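Local coordinates for protein diaminopropionate ammonia-lyase (PDB 4D9I) that breaks down both enantiomers of 2,3-diaminopropionate to pyruvate and ammonia by pyridoxal-phosphate-dependent α,β-elimination, working as a homodimer, at residues 6-11 / 351-356; 18-23 / 248-253; 139-144 / 182-187; 197-202 / 295-300. All blocks are in the same frame, centred on the assembly; numbering follows the deposited sequence.

In the fold
Starting at the N terminus, residues 6-11 enter strand 8-12 and meet 351-356, which runs off the end of helix 338-352, so interaction 1 closes a loop that encloses the other three. Interaction 2 joins the loop before helix 26-36 to the turn between helix 235-248 and strand 254-260. Nested inside it, interaction 3 is confined to the four-stranded parallel sheet and the residues around it. Interaction 4, between helices 197-206 and 296-305, opens after interaction 3 has closed and crosses interaction 2 along the chain. Interactions 2 and 4 touch through Leu23 and Thr200, while Val186 and Val187 lean on Ile198 to connect interactions 3 and 4.

Interaction 1: 6-11 / 351-356; sequences LKIDIA and HYHPQR
The CA atoms of Leu6 and His353 are the nearest pair, 7.3 Å apart, where the chain about to enter strand 8-12 passes a type I turn running from His353 to Arg356. The imidazole spans this gap. Its CG stands anti to the backbone N (chi1 -158°), which carries the ring toward the strand, and His353 CD2 arrives 3.8 Å from Leu6 O, with that oxygen at the ring edge and near its plane. A water bridges the two: it donates to Leu6 O at 3.2 Å and pairs with His353 NE2 at 3.0 Å, again in the plane of the ring. At the other nitrogen, His353 ND1 accepts from Gln355 N at 2.8 Å, the amide nitrogen lying 3° out of the ring plane. Held at both nitrogens, the imidazole has its rotation fixed. Ile8 CD1 comes obliquely to the same ring, a looser contact at 4.5 Å from His353 CD2. Putting a leucine in place of His353 would probably leave the bridging water with one partner fewer and the amide of Gln355 without its acceptor. Around the contact, Ile8 lies on Ile310 of strand 308-312, the antiparallel neighbour in the seven-stranded mixed sheet. Leu6 reaches helix 315-325 and His353 packs on Leu359 of helix 356-363, so the contact brings the edge of the sheet against the turn between helices 338-352 and 356-363.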
loop_
_atom_site.group_PDB
_atom_site.type_symbol
_atom_site.label_atom_id
_atom_site.label_comp_id
_atom_site.label_asym_id
_atom_site.label_seq_id
_atom_site.Cartn_x
_atom_site.Cartn_y
_atom_site.Cartn_z
ATOM N N LEU B 6 14.738 -14.581 -0.898
ATOM C CA LEU B 6 14.826 -14.063 -2.260
ATOM C C LEU B 6 16.288 -13.989 -2.622
ATOM O O LEU B 6 17.131 -13.622 -1.791
ATOM C CB LEU B 6 14.150 -12.697 -2.400
ATOM C CG LEU B 6 12.636 -12.695 -2.100
ATOM C CD1 LEU B 6 12.071 -11.299 -2.288
ATOM C CD2 LEU B 6 11.881 -13.686 -2.981
ATOM N N LYS B 7 16.582 -14.359 -3.862
ATOM C CA LYS B 7 17.947 -14.368 -4.343
ATOM C C LYS B 7 18.541 -12.961 -4.211
ATOM O O LYS B 7 18.067 -12.021 -4.843
ATOM C CB LYS B 7 17.980 -14.858 -5.791
ATOM C CG LYS B 7 19.359 -14.839 -6.419
ATOM C CD LYS B 7 19.253 -14.833 -7.936
ATOM C CE LYS B 7 20.635 -14.797 -8.552
ATOM N NZ LYS B 7 20.658 -15.218 -9.987
ATOM N N ILE B 8 19.536 -12.812 -3.333
ATOM C CA ILE B 8 20.325 -11.572 -3.260
ATOM C C ILE B 8 21.808 -11.921 -3.249
ATOM O O ILE B 8 22.382 -12.185 -2.183
ATOM C CB ILE B 8 20.070 -10.745 -1.981
ATOM C CG1 ILE B 8 18.590 -10.468 -1.743
ATOM C CG2 ILE B 8 20.832 -9.420 -2.052
ATOM C CD1 ILE B 8 18.296 -10.236 -0.273
ATOM N N ASP B 9 22.432 -11.934 -4.417
ATOM C CA ASP B 9 23.856 -12.216 -4.490
ATOM C C ASP B 9 24.623 -10.913 -4.347
ATOM O O ASP B 9 24.354 -9.953 -5.076
ATOM C CB ASP B 9 24.203 -12.905 -5.813
ATOM C CG ASP B 9 23.650 -14.328 -5.894
ATOM O OD1 ASP B 9 23.496 -14.975 -4.850
ATOM O OD2 ASP B 9 23.382 -14.805 -7.013
ATOM N N ILE B 10 25.548 -10.889 -3.387
ATOM C CA ILE B 10 26.384 -9.720 -3.113
ATOM C C ILE B 10 27.817 -10.036 -3.460
ATOM O O ILE B 10 28.376 -11.023 -2.957
ATOM C CB ILE B 10 26.347 -9.309 -1.622
ATOM C CG1 ILE B 10 24.914 -9.050 -1.159
ATOM C CG2 ILE B 10 27.224 -8.079 -1.396
ATOM C CD1 ILE B 10 24.693 -9.284 0.326
ATOM N N ALA B 11 28.415 -9.208 -4.319
ATOM C CA ALA B 11 29.825 -9.350 -4.655
ATOM C C ALA B 11 30.556 -8.067 -4.298
ATOM O O ALA B 11 30.177 -6.981 -4.757
ATOM C CB ALA B 11 29.999 -9.676 -6.130
ATOM N N HIS B 351 15.861 -7.946 5.305
ATOM C CA HIS B 351 15.195 -7.956 6.594
ATOM C C HIS B 351 14.493 -9.267 6.869
ATOM O O HIS B 351 14.608 -9.809 7.948
ATOM C CB HIS B 351 14.211 -6.804 6.709
ATOM C CG HIS B 351 13.371 -6.874 7.953
ATOM N ND1 HIS B 351 13.887 -6.676 9.180
ATOM C CD2 HIS B 351 12.022 -7.160 8.131
ATOM C CE1 HIS B 351 12.915 -6.849 10.109
ATOM N NE2 HIS B 351 11.773 -7.130 9.467
ATOM N N TYR B 352 13.780 -9.792 5.876
ATOM C CA TYR B 352 12.991 -11.001 6.083
ATOM C C TYR B 352 13.724 -12.321 5.818
ATOM O O TYR B 352 13.195 -13.395 6.107
ATOM C CB TYR B 352 11.714 -10.921 5.250
ATOM C CG TYR B 352 10.720 -9.894 5.755
ATOM C CD1 TYR B 352 9.999 -10.125 6.936
ATOM C CD2 TYR B 352 10.481 -8.702 5.054
ATOM C CE1 TYR B 352 9.070 -9.213 7.405
ATOM C CE2 TYR B 352 9.541 -7.765 5.525
ATOM C CZ TYR B 352 8.841 -8.038 6.701
ATOM O OH TYR B 352 7.908 -7.152 7.203
ATOM N N HIS B 353 14.934 -12.225 5.256
ATOM C CA HIS B 353 15.780 -13.380 4.932
ATOM C C HIS B 353 16.213 -14.132 6.179
ATOM O O HIS B 353 16.546 -13.508 7.187
ATOM C CB HIS B 353 17.009 -12.879 4.163
ATOM C CG HIS B 353 17.698 -13.933 3.328
ATOM N ND1 HIS B 353 18.421 -14.937 3.872
ATOM C CD2 HIS B 353 17.787 -14.090 1.943
ATOM C CE1 HIS B 353 18.937 -15.700 2.889
ATOM N NE2 HIS B 353 18.540 -15.189 1.711
ATOM N N PRO B 354 16.249 -15.488 6.121
ATOM C CA PRO B 354 16.792 -16.237 7.260
ATOM C C PRO B 354 18.252 -15.872 7.588
ATOM O O PRO B 354 18.656 -15.978 8.747
ATOM C CB PRO B 354 16.676 -17.713 6.840
ATOM C CG PRO B 354 16.229 -17.733 5.426
ATOM C CD PRO B 354 15.745 -16.364 5.047
ATOM N N GLN B 355 19.019 -15.414 6.604
ATOM C CA GLN B 355 20.413 -15.058 6.853
ATOM C C GLN B 355 20.559 -13.560 7.046
ATOM O O GLN B 355 21.603 -12.986 6.742
ATOM C CB GLN B 355 21.333 -15.587 5.743
ATOM C CG GLN B 355 21.484 -17.113 5.774
ATOM C CD GLN B 355 22.206 -17.665 4.550
ATOM O OE1 GLN B 355 23.229 -18.338 4.670
ATOM N NE2 GLN B 355 21.672 -17.384 3.366
ATOM N N ARG B 356 19.508 -12.945 7.578
ATOM C CA ARG B 356 19.464 -11.502 7.797
ATOM C C ARG B 356 20.752 -10.977 8.443
ATOM O O ARG B 356 21.323 -9.993 7.961
ATOM C CB ARG B 356 18.242 -11.149 8.640
ATOM C CG ARG B 356 18.106 -9.694 9.042
ATOM C CD ARG B 356 17.185 -9.595 10.266
ATOM N NE ARG B 356 16.591 -8.260 10.372
ATOM C CZ ARG B 356 16.940 -7.345 11.271
ATOM N NH1 ARG B 356 17.879 -7.612 12.170
ATOM N NH2 ARG B 356 16.315 -6.171 11.293
HETATM O O HOH W 1 19.096 -16.016 -1.167
#

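Interaction 2: 18-23 / 248-253; sequences GETSPL and YSPQNL
Next to Pro250, the residue that Gly18 and Thr20 touch, Ser249 OG has several polar neighbours: it accepts from Asn252 N at 3.1 Å and lies close to both Tyr248 O and Asn252 OD1. The bond from a backbone N three residues on makes an ST motif in the turn after helix 235-248, with the Pro250 ring on the side facing 18-23. There the ring meets backbone first. Pro250 CG is 3.5 Å from Gly18 O and 3.7 Å from Gly18 CA. Gly18 has a positive phi of 66°, and a beta carbon on it would point at 248-253 and run into Gln251 NE2. The turn is one of the helix-to-strand connections of this fold type II enzyme, leading from helix 235-248 into strand 254-260. Further along, Thr20 crosses Pro250 at about a right angle and offers its methyl, CG2, 4.0 Å from Pro250 CD. With CG2 anti to the carbonyl carbon, OG1 takes the position between the backbone N and that carbon (chi1 66°). Both Thr20 and Pro250 also rest on Val245 of helix 235-248, and Pro250 reaches Cys305 at the end of helix 296-305.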
loop_
_atom_site.group_PDB
_atom_site.type_symbol
_atom_site.label_atom_id
_atom_site.label_comp_id
_atom_site.label_asym_id
_atom_site.label_seq_id
_atom_site.Cartn_x
_atom_site.Cartn_y
_atom_site.Cartn_z
ATOM N N GLY B 18 39.129 3.739 -5.616
ATOM C CA GLY B 18 38.766 5.049 -5.092
ATOM C C GLY B 18 39.216 6.233 -5.935
ATOM O O GLY B 18 39.301 7.348 -5.422
ATOM N N GLU B 19 39.530 5.990 -7.210
ATOM C CA GLU B 19 39.830 7.066 -8.165
ATOM C C GLU B 19 38.516 7.757 -8.510
ATOM O O GLU B 19 37.638 7.160 -9.127
ATOM C CB GLU B 19 40.553 6.527 -9.427
ATOM C CG GLU B 19 40.581 7.471 -10.645
ATOM C CD GLU B 19 41.559 7.054 -11.749
ATOM O OE1 GLU B 19 41.272 7.295 -12.946
ATOM O OE2 GLU B 19 42.630 6.494 -11.431
ATOM N N THR B 20 38.363 9.000 -8.065
ATOM C CA THR B 20 37.172 9.788 -8.390
ATOM C C THR B 20 37.281 10.319 -9.836
ATOM O O THR B 20 38.312 10.127 -10.510
ATOM C CB THR B 20 36.974 10.950 -7.396
ATOM O OG1 THR B 20 38.042 11.882 -7.543
ATOM C CG2 THR B 20 36.977 10.454 -5.963
ATOM N N SER B 21 36.219 10.985 -10.295
ATOM C CA SER B 21 36.111 11.501 -11.659
ATOM C C SER B 21 35.856 13.019 -11.651
ATOM O O SER B 21 34.778 13.464 -11.247
ATOM C CB SER B 21 34.961 10.786 -12.392
ATOM O OG SER B 21 34.664 11.386 -13.651
ATOM N N PRO B 22 36.837 13.821 -12.092
ATOM C CA PRO B 22 36.603 15.269 -12.189
ATOM C C PRO B 22 35.450 15.615 -13.135
ATOM O O PRO B 22 34.813 16.643 -12.955
ATOM C CB PRO B 22 37.925 15.805 -12.754
ATOM C CG PRO B 22 38.949 14.788 -12.365
ATOM C CD PRO B 22 38.228 13.468 -12.442
ATOM N N LEU B 23 35.218 14.762 -14.137
ATOM C CA LEU B 23 34.121 14.918 -15.105
ATOM C C LEU B 23 32.704 14.816 -14.501
ATOM O O LEU B 23 31.810 15.576 -14.885
ATOM C CB LEU B 23 34.282 13.916 -16.261
ATOM C CG LEU B 23 33.533 14.278 -17.556
ATOM C CD1 LEU B 23 33.805 15.726 -17.960
ATOM C CD2 LEU B 23 33.883 13.328 -18.698
ATOM N N TYR B 248 31.577 12.933 -0.537
ATOM C CA TYR B 248 31.770 12.134 0.675
ATOM C C TYR B 248 33.034 11.285 0.784
ATOM O O TYR B 248 33.333 10.759 1.873
ATOM C CB TYR B 248 30.549 11.238 0.901
ATOM C CG TYR B 248 29.276 11.979 1.204
ATOM C CD1 TYR B 248 29.144 12.721 2.377
ATOM C CD2 TYR B 248 28.188 11.928 0.319
ATOM C CE1 TYR B 248 27.966 13.390 2.662
ATOM C CE2 TYR B 248 27.003 12.589 0.598
ATOM C CZ TYR B 248 26.900 13.315 1.770
ATOM O OH TYR B 248 25.733 13.973 2.047
ATOM N N SER B 249 33.782 11.169 -0.312
ATOM C CA SER B 249 34.918 10.247 -0.429
ATOM C C SER B 249 34.421 8.831 -0.679
ATOM O O SER B 249 33.456 8.381 -0.053
ATOM C CB SER B 249 35.853 10.279 0.797
ATOM O OG SER B 249 35.398 9.351 1.780
ATOM N N PRO B 250 35.067 8.120 -1.614
ATOM C CA PRO B 250 34.622 6.756 -1.932
ATOM C C PRO B 250 34.895 5.748 -0.796
ATOM O O PRO B 250 34.201 4.733 -0.702
ATOM C CB PRO B 250 35.409 6.414 -3.206
ATOM C CG PRO B 250 36.610 7.322 -3.170
ATOM C CD PRO B 250 36.146 8.585 -2.507
ATOM N N GLN B 251 35.890 6.033 0.050
ATOM C CA GLN B 251 36.180 5.211 1.227
ATOM C C GLN B 251 35.069 5.307 2.273
ATOM O O GLN B 251 34.737 4.310 2.892
ATOM C CB GLN B 251 37.552 5.555 1.860
ATOM C CG GLN B 251 38.765 5.299 0.968
ATOM C CD GLN B 251 38.975 6.368 -0.103
ATOM O OE1 GLN B 251 38.235 7.351 -0.183
ATOM N NE2 GLN B 251 39.967 6.162 -0.948
ATOM N N ASN B 252 34.466 6.486 2.453
ATOM C CA ASN B 252 33.417 6.647 3.490
ATOM C C ASN B 252 31.984 6.486 3.009
ATOM O O ASN B 252 31.031 6.825 3.722
ATOM C CB ASN B 252 33.532 7.978 4.227
ATOM C CG ASN B 252 34.925 8.270 4.674
ATOM O OD1 ASN B 252 35.460 9.336 4.374
ATOM N ND2 ASN B 252 35.542 7.325 5.371
ATOM N N LEU B 253 31.821 5.967 1.806
ATOM C CA LEU B 253 30.482 5.714 1.316
ATOM C C LEU B 253 30.346 4.273 0.854
ATOM O O LEU B 253 31.025 3.825 -0.076
ATOM C CB LEU B 253 30.088 6.715 0.221
ATOM C CG LEU B 253 28.653 6.685 -0.332
ATOM C CD1 LEU B 253 27.574 6.704 0.758
ATOM C CD2 LEU B 253 28.452 7.835 -1.309
#

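Interaction 3: 139-144 / 182-187; sequences VIYMPK and HGWEVV
Val139 meets the indole of Trp184 from above, laying its branched end over one face of the six-membered ring. Val139 CG2 makes the CH-pi contact, 4.0 Å from the centroid of the Trp184 six-membered ring and 13° off its normal, while CG1 drops to the rim, 3.7 Å from Trp184 CZ3. Both methyls can reach because CG1 stands anti to the backbone N (chi1 -176°) and CG2 anti to the carbonyl carbon. On the opposite face lies His182 CB, 3.3 Å above the indole plane, so the ring is sandwiched between a strand residue and the last residue of the helix preceding it. Ile140 turns to the other face of the sheet and packs on Ile154 of helix 148-155. This is an α/β arrangement: strand 137-142 passes through helix 148-155 to its parallel neighbour 160-163, and helix 168-182 then carries the chain across the sheet to strand 185-186, with strand 114-118 lying between 137-142 and 185-186. Tyr141 comes back to the Trp184 side. Its hydroxyl approaches the indole at the edge and in its plane, with OH 3.8 Å from Trp184 CZ3, and Val139 CG1 sits in turn at the edge of the tyrosine ring. Were Trp184 replaced by alanine, Val139 would probably lose the flat surface under its methyls, and a gap would open toward His182. Tyr141 packs as well on Thr171 and Thr175 of helix 168-182, and Met142 follows Ile140 to helix 148-155.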
loop_
_atom_site.group_PDB
_atom_site.type_symbol
_atom_site.label_atom_id
_atom_site.label_comp_id
_atom_site.label_asym_id
_atom_site.label_seq_id
_atom_site.Cartn_x
_atom_site.Cartn_y
_atom_site.Cartn_z
ATOM N N VAL B 139 11.844 11.762 -32.535
ATOM C CA VAL B 139 11.385 10.475 -33.085
ATOM C C VAL B 139 11.859 9.354 -32.155
ATOM O O VAL B 139 13.047 9.055 -32.079
ATOM C CB VAL B 139 11.852 10.254 -34.553
ATOM C CG1 VAL B 139 11.279 8.959 -35.120
ATOM C CG2 VAL B 139 11.421 11.411 -35.442
ATOM N N ILE B 140 10.917 8.766 -31.424
ATOM C CA ILE B 140 11.224 7.758 -30.411
ATOM C C ILE B 140 10.909 6.342 -30.906
ATOM O O ILE B 140 9.825 6.080 -31.444
ATOM C CB ILE B 140 10.457 8.042 -29.092
ATOM C CG1 ILE B 140 10.602 9.513 -28.654
ATOM C CG2 ILE B 140 10.876 7.094 -27.989
ATOM C CD1 ILE B 140 12.014 10.085 -28.583
ATOM N N TYR B 141 11.862 5.430 -30.749
ATOM C CA TYR B 141 11.604 4.013 -31.012
ATOM C C TYR B 141 11.476 3.236 -29.683
ATOM O O TYR B 141 12.233 3.475 -28.740
ATOM C CB TYR B 141 12.699 3.419 -31.914
ATOM C CG TYR B 141 12.729 3.980 -33.328
ATOM C CD1 TYR B 141 12.158 5.218 -33.627
ATOM C CD2 TYR B 141 13.355 3.288 -34.360
ATOM C CE1 TYR B 141 12.189 5.737 -34.906
ATOM C CE2 TYR B 141 13.391 3.806 -35.647
ATOM C CZ TYR B 141 12.807 5.031 -35.914
ATOM O OH TYR B 141 12.843 5.562 -37.182
ATOM N N MET B 142 10.497 2.339 -29.610
ATOM C CA MET B 142 10.324 1.458 -28.449
ATOM C C MET B 142 10.301 -0.016 -28.897
ATOM O O MET B 142 9.787 -0.323 -29.976
ATOM C CB MET B 142 9.057 1.829 -27.657
ATOM C CG MET B 142 9.041 3.255 -27.107
ATOM S SD MET B 142 7.683 3.535 -25.946
ATOM C CE MET B 142 8.285 2.583 -24.557
ATOM N N PRO B 143 10.884 -0.926 -28.087
ATOM C CA PRO B 143 11.001 -2.323 -28.509
ATOM C C PRO B 143 9.703 -3.107 -28.344
ATOM O O PRO B 143 8.789 -2.649 -27.647
ATOM C CB PRO B 143 12.090 -2.895 -27.590
ATOM C CG PRO B 143 12.421 -1.828 -26.605
ATOM C CD PRO B 143 11.422 -0.721 -26.735
ATOM N N LYS B 144 9.631 -4.271 -28.994
ATOM C CA LYS B 144 8.499 -5.182 -28.869
ATOM C C LYS B 144 8.185 -5.443 -27.403
ATOM O O LYS B 144 9.092 -5.685 -26.594
ATOM C CB LYS B 144 8.760 -6.502 -29.617
ATOM C CG LYS B 144 9.849 -7.395 -29.032
ATOM N N HIS B 182 18.384 10.056 -42.231
ATOM C CA HIS B 182 17.590 11.291 -42.276
ATOM C C HIS B 182 18.269 12.553 -41.786
ATOM O O HIS B 182 17.710 13.640 -41.924
ATOM C CB HIS B 182 16.294 11.110 -41.495
ATOM C CG HIS B 182 15.325 10.141 -42.124
ATOM N ND1 HIS B 182 15.009 8.958 -41.555
ATOM C CD2 HIS B 182 14.590 10.220 -43.304
ATOM C CE1 HIS B 182 14.122 8.309 -42.332
ATOM N NE2 HIS B 182 13.861 9.085 -43.398
ATOM N N GLY B 183 19.461 12.438 -41.204
ATOM C CA GLY B 183 20.116 13.591 -40.592
ATOM C C GLY B 183 19.563 13.925 -39.204
ATOM O O GLY B 183 19.579 15.081 -38.781
ATOM N N TRP B 184 19.067 12.916 -38.491
ATOM C CA TRP B 184 18.602 13.128 -37.115
ATOM C C TRP B 184 19.741 13.069 -36.142
ATOM O O TRP B 184 20.775 12.468 -36.419
ATOM C CB TRP B 184 17.512 12.127 -36.735
ATOM C CG TRP B 184 16.300 12.184 -37.634
ATOM C CD1 TRP B 184 15.905 13.227 -38.470
ATOM C CD2 TRP B 184 15.268 11.156 -37.798
ATOM N NE1 TRP B 184 14.736 12.924 -39.107
ATOM C CE2 TRP B 184 14.301 11.699 -38.751
ATOM C CE3 TRP B 184 15.052 9.891 -37.260
ATOM C CZ2 TRP B 184 13.181 10.983 -39.154
ATOM C CZ3 TRP B 184 13.919 9.176 -37.670
ATOM C CH2 TRP B 184 13.007 9.710 -38.592
ATOM N N GLU B 185 19.559 13.714 -34.994
ATOM C CA GLU B 185 20.513 13.661 -33.909
ATOM C C GLU B 185 20.110 12.571 -32.914
ATOM O O GLU B 185 19.084 12.681 -32.221
ATOM C CB GLU B 185 20.573 15.021 -33.208
ATOM C CG GLU B 185 21.697 15.140 -32.190
ATOM C CD GLU B 185 23.052 15.401 -32.838
ATOM O OE1 GLU B 185 23.105 16.153 -33.813
ATOM O OE2 GLU B 185 24.073 14.860 -32.372
ATOM N N VAL B 186 20.914 11.512 -32.857
ATOM C CA VAL B 186 20.715 10.423 -31.896
ATOM C C VAL B 186 20.997 10.888 -30.465
ATOM O O VAL B 186 22.091 11.397 -30.179
ATOM C CB VAL B 186 21.649 9.237 -32.211
ATOM C CG1 VAL B 186 21.541 8.158 -31.146
ATOM C CG2 VAL B 186 21.339 8.662 -33.584
ATOM N N VAL B 187 20.015 10.707 -29.574
ATOM C CA VAL B 187 20.198 11.002 -28.146
ATOM C C VAL B 187 19.936 9.739 -27.317
ATOM O O VAL B 187 18.783 9.406 -27.031
ATOM C CB VAL B 187 19.303 12.187 -27.686
ATOM C CG1 VAL B 187 19.539 12.515 -26.213
ATOM C CG2 VAL B 187 19.560 13.415 -28.568
#

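Interaction 4: 197-202 / 295-300; sequences KIPTWI and NPLGWE
Leu297 supplies the apolar part of the contact by pushing one methyl, CD1, against helix 197-206. Pro199 receives it with its ring: CB lies 3.8 Å from Leu297 CD1 and CG 4.1 Å away, the two side chains crossing at about a right angle. With its CG anti to the carbonyl carbon (chi1 -64°), Leu297 extends toward the other helix, and it touches Met203 one turn further along.

The second kind of contact is carbon against oxygen. Thr200 OG1 lies 3.3 Å from Leu297 CD1, close for a methyl, and Leu297 CD2 is 4.0 Å from the same oxygen. The polar partner of that hydroxyl is the backbone O of Thr196, the residue just before helix 197-206.

Between the two segments there is no polar pairing; Asn295, the N-cap of helix 296-305, accepts from Leu297 N through OD1 at 2.9 Å. The bond is bent, 133° at the hydrogen, and the donor stands 41° out of the carbonyl plane. Since the cap and the threonine hydroxyl are each satisfied on their own side, what joins these segments is the seating of one leucine methyl against Pro199 and Thr200.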
loop_
_atom_site.group_PDB
_atom_site.type_symbol
_atom_site.label_atom_id
_atom_site.label_comp_id
_atom_site.label_asym_id
_atom_site.label_seq_id
_atom_site.Cartn_x
_atom_site.Cartn_y
_atom_site.Cartn_z
ATOM N N LYS B 197 29.780 12.286 -26.044
ATOM C CA LYS B 197 29.465 13.667 -25.669
ATOM C C LYS B 197 28.074 13.780 -25.024
ATOM O O LYS B 197 27.917 14.344 -23.937
ATOM C CB LYS B 197 29.570 14.558 -26.897
ATOM C CG LYS B 197 29.413 16.054 -26.639
ATOM C CD LYS B 197 29.532 16.836 -27.943
ATOM C CE LYS B 197 28.230 16.731 -28.740
ATOM N NZ LYS B 197 28.282 17.517 -30.011
ATOM N N ILE B 198 27.080 13.228 -25.712
ATOM C CA ILE B 198 25.697 13.267 -25.256
ATOM C C ILE B 198 25.487 12.496 -23.931
ATOM O O ILE B 198 24.993 13.075 -22.972
ATOM C CB ILE B 198 24.706 12.882 -26.397
ATOM C CG1 ILE B 198 24.668 14.003 -27.444
ATOM C CG2 ILE B 198 23.300 12.590 -25.837
ATOM C CD1 ILE B 198 24.255 13.573 -28.844
ATOM N N PRO B 199 25.902 11.209 -23.848
ATOM C CA PRO B 199 25.757 10.513 -22.542
ATOM C C PRO B 199 26.516 11.153 -21.366
ATOM O O PRO B 199 26.088 11.037 -20.236
ATOM C CB PRO B 199 26.335 9.110 -22.803
ATOM C CG PRO B 199 26.957 9.151 -24.134
ATOM C CD PRO B 199 26.372 10.298 -24.905
ATOM N N THR B 200 27.648 11.801 -21.628
ATOM C CA THR B 200 28.310 12.592 -20.602
ATOM C C THR B 200 27.373 13.691 -20.073
ATOM O O THR B 200 27.205 13.832 -18.851
ATOM C CB THR B 200 29.635 13.187 -21.132
ATOM O OG1 THR B 200 30.525 12.112 -21.468
ATOM C CG2 THR B 200 30.302 14.069 -20.079
ATOM N N TRP B 201 26.740 14.449 -20.975
ATOM C CA TRP B 201 25.823 15.502 -20.530
ATOM C C TRP B 201 24.689 14.930 -19.728
ATOM O O TRP B 201 24.272 15.510 -18.711
ATOM C CB TRP B 201 25.256 16.292 -21.697
ATOM C CG TRP B 201 26.198 17.313 -22.303
ATOM C CD1 TRP B 201 27.131 18.101 -21.646
ATOM C CD2 TRP B 201 26.283 17.714 -23.711
ATOM N NE1 TRP B 201 27.788 18.924 -22.530
ATOM C CE2 TRP B 201 27.316 18.750 -23.782
ATOM C CE3 TRP B 201 25.623 17.338 -24.880
ATOM C CZ2 TRP B 201 27.668 19.355 -24.982
ATOM C CZ3 TRP B 201 25.988 17.960 -26.081
ATOM C CH2 TRP B 201 26.982 18.948 -26.127
ATOM N N ILE B 202 24.169 13.800 -20.193
ATOM C CA ILE B 202 23.053 13.135 -19.523
ATOM C C ILE B 202 23.416 12.758 -18.086
ATOM O O ILE B 202 22.631 12.976 -17.166
ATOM C CB ILE B 202 22.558 11.911 -20.315
ATOM C CG1 ILE B 202 21.839 12.376 -21.585
ATOM C CG2 ILE B 202 21.626 11.055 -19.458
ATOM C CD1 ILE B 202 21.619 11.289 -22.622
ATOM N N ASN B 295 27.376 0.934 -19.862
ATOM C CA ASN B 295 27.819 2.240 -20.335
ATOM C C ASN B 295 29.278 2.426 -19.884
ATOM O O ASN B 295 29.539 2.468 -18.686
ATOM C CB ASN B 295 26.889 3.307 -19.730
ATOM C CG ASN B 295 27.332 4.741 -19.994
ATOM O OD1 ASN B 295 28.402 5.008 -20.523
ATOM N ND2 ASN B 295 26.476 5.688 -19.601
ATOM N N PRO B 296 30.228 2.524 -20.834
ATOM C CA PRO B 296 31.648 2.670 -20.451
ATOM C C PRO B 296 31.928 3.877 -19.548
ATOM O O PRO B 296 32.816 3.810 -18.691
ATOM C CB PRO B 296 32.383 2.839 -21.795
ATOM C CG PRO B 296 31.433 2.376 -22.838
ATOM C CD PRO B 296 30.037 2.513 -22.298
ATOM N N LEU B 297 31.189 4.972 -19.747
ATOM C CA LEU B 297 31.352 6.160 -18.906
ATOM C C LEU B 297 30.960 5.859 -17.455
ATOM O O LEU B 297 31.657 6.262 -16.518
ATOM C CB LEU B 297 30.557 7.345 -19.451
ATOM C CG LEU B 297 30.953 7.906 -20.819
ATOM C CD1 LEU B 297 29.865 8.838 -21.330
ATOM C CD2 LEU B 297 32.296 8.621 -20.793
ATOM N N GLY B 298 29.861 5.124 -17.289
ATOM C CA GLY B 298 29.396 4.730 -15.984
ATOM C C GLY B 298 30.246 3.636 -15.362
ATOM O O GLY B 298 30.542 3.686 -14.172
ATOM N N TRP B 299 30.650 2.667 -16.180
ATOM C CA TRP B 299 31.374 1.498 -15.705
ATOM C C TRP B 299 32.678 1.892 -15.066
ATOM O O TRP B 299 33.092 1.305 -14.067
ATOM C CB TRP B 299 31.641 0.534 -16.861
ATOM C CG TRP B 299 32.634 -0.535 -16.496
ATOM C CD1 TRP B 299 33.850 -0.814 -17.114
ATOM C CD2 TRP B 299 32.540 -1.484 -15.376
ATOM N NE1 TRP B 299 34.490 -1.855 -16.481
ATOM C CE2 TRP B 299 33.760 -2.300 -15.427
ATOM C CE3 TRP B 299 31.588 -1.734 -14.364
ATOM C CZ2 TRP B 299 34.007 -3.315 -14.514
ATOM C CZ3 TRP B 299 31.854 -2.768 -13.443
ATOM C CH2 TRP B 299 33.039 -3.535 -13.519
ATOM N N GLU B 300 33.319 2.901 -15.642
ATOM C CA GLU B 300 34.573 3.435 -15.127
ATOM C C GLU B 300 34.419 3.885 -13.671
ATOM O O GLU B 300 35.226 3.509 -12.814
ATOM C CB GLU B 300 35.062 4.586 -16.024
ATOM C CG GLU B 300 36.374 5.221 -15.586
ATOM C CD GLU B 300 37.606 4.351 -15.839
ATOM O OE1 GLU B 300 37.598 3.514 -16.777
ATOM O OE2 GLU B 300 38.608 4.521 -15.101
#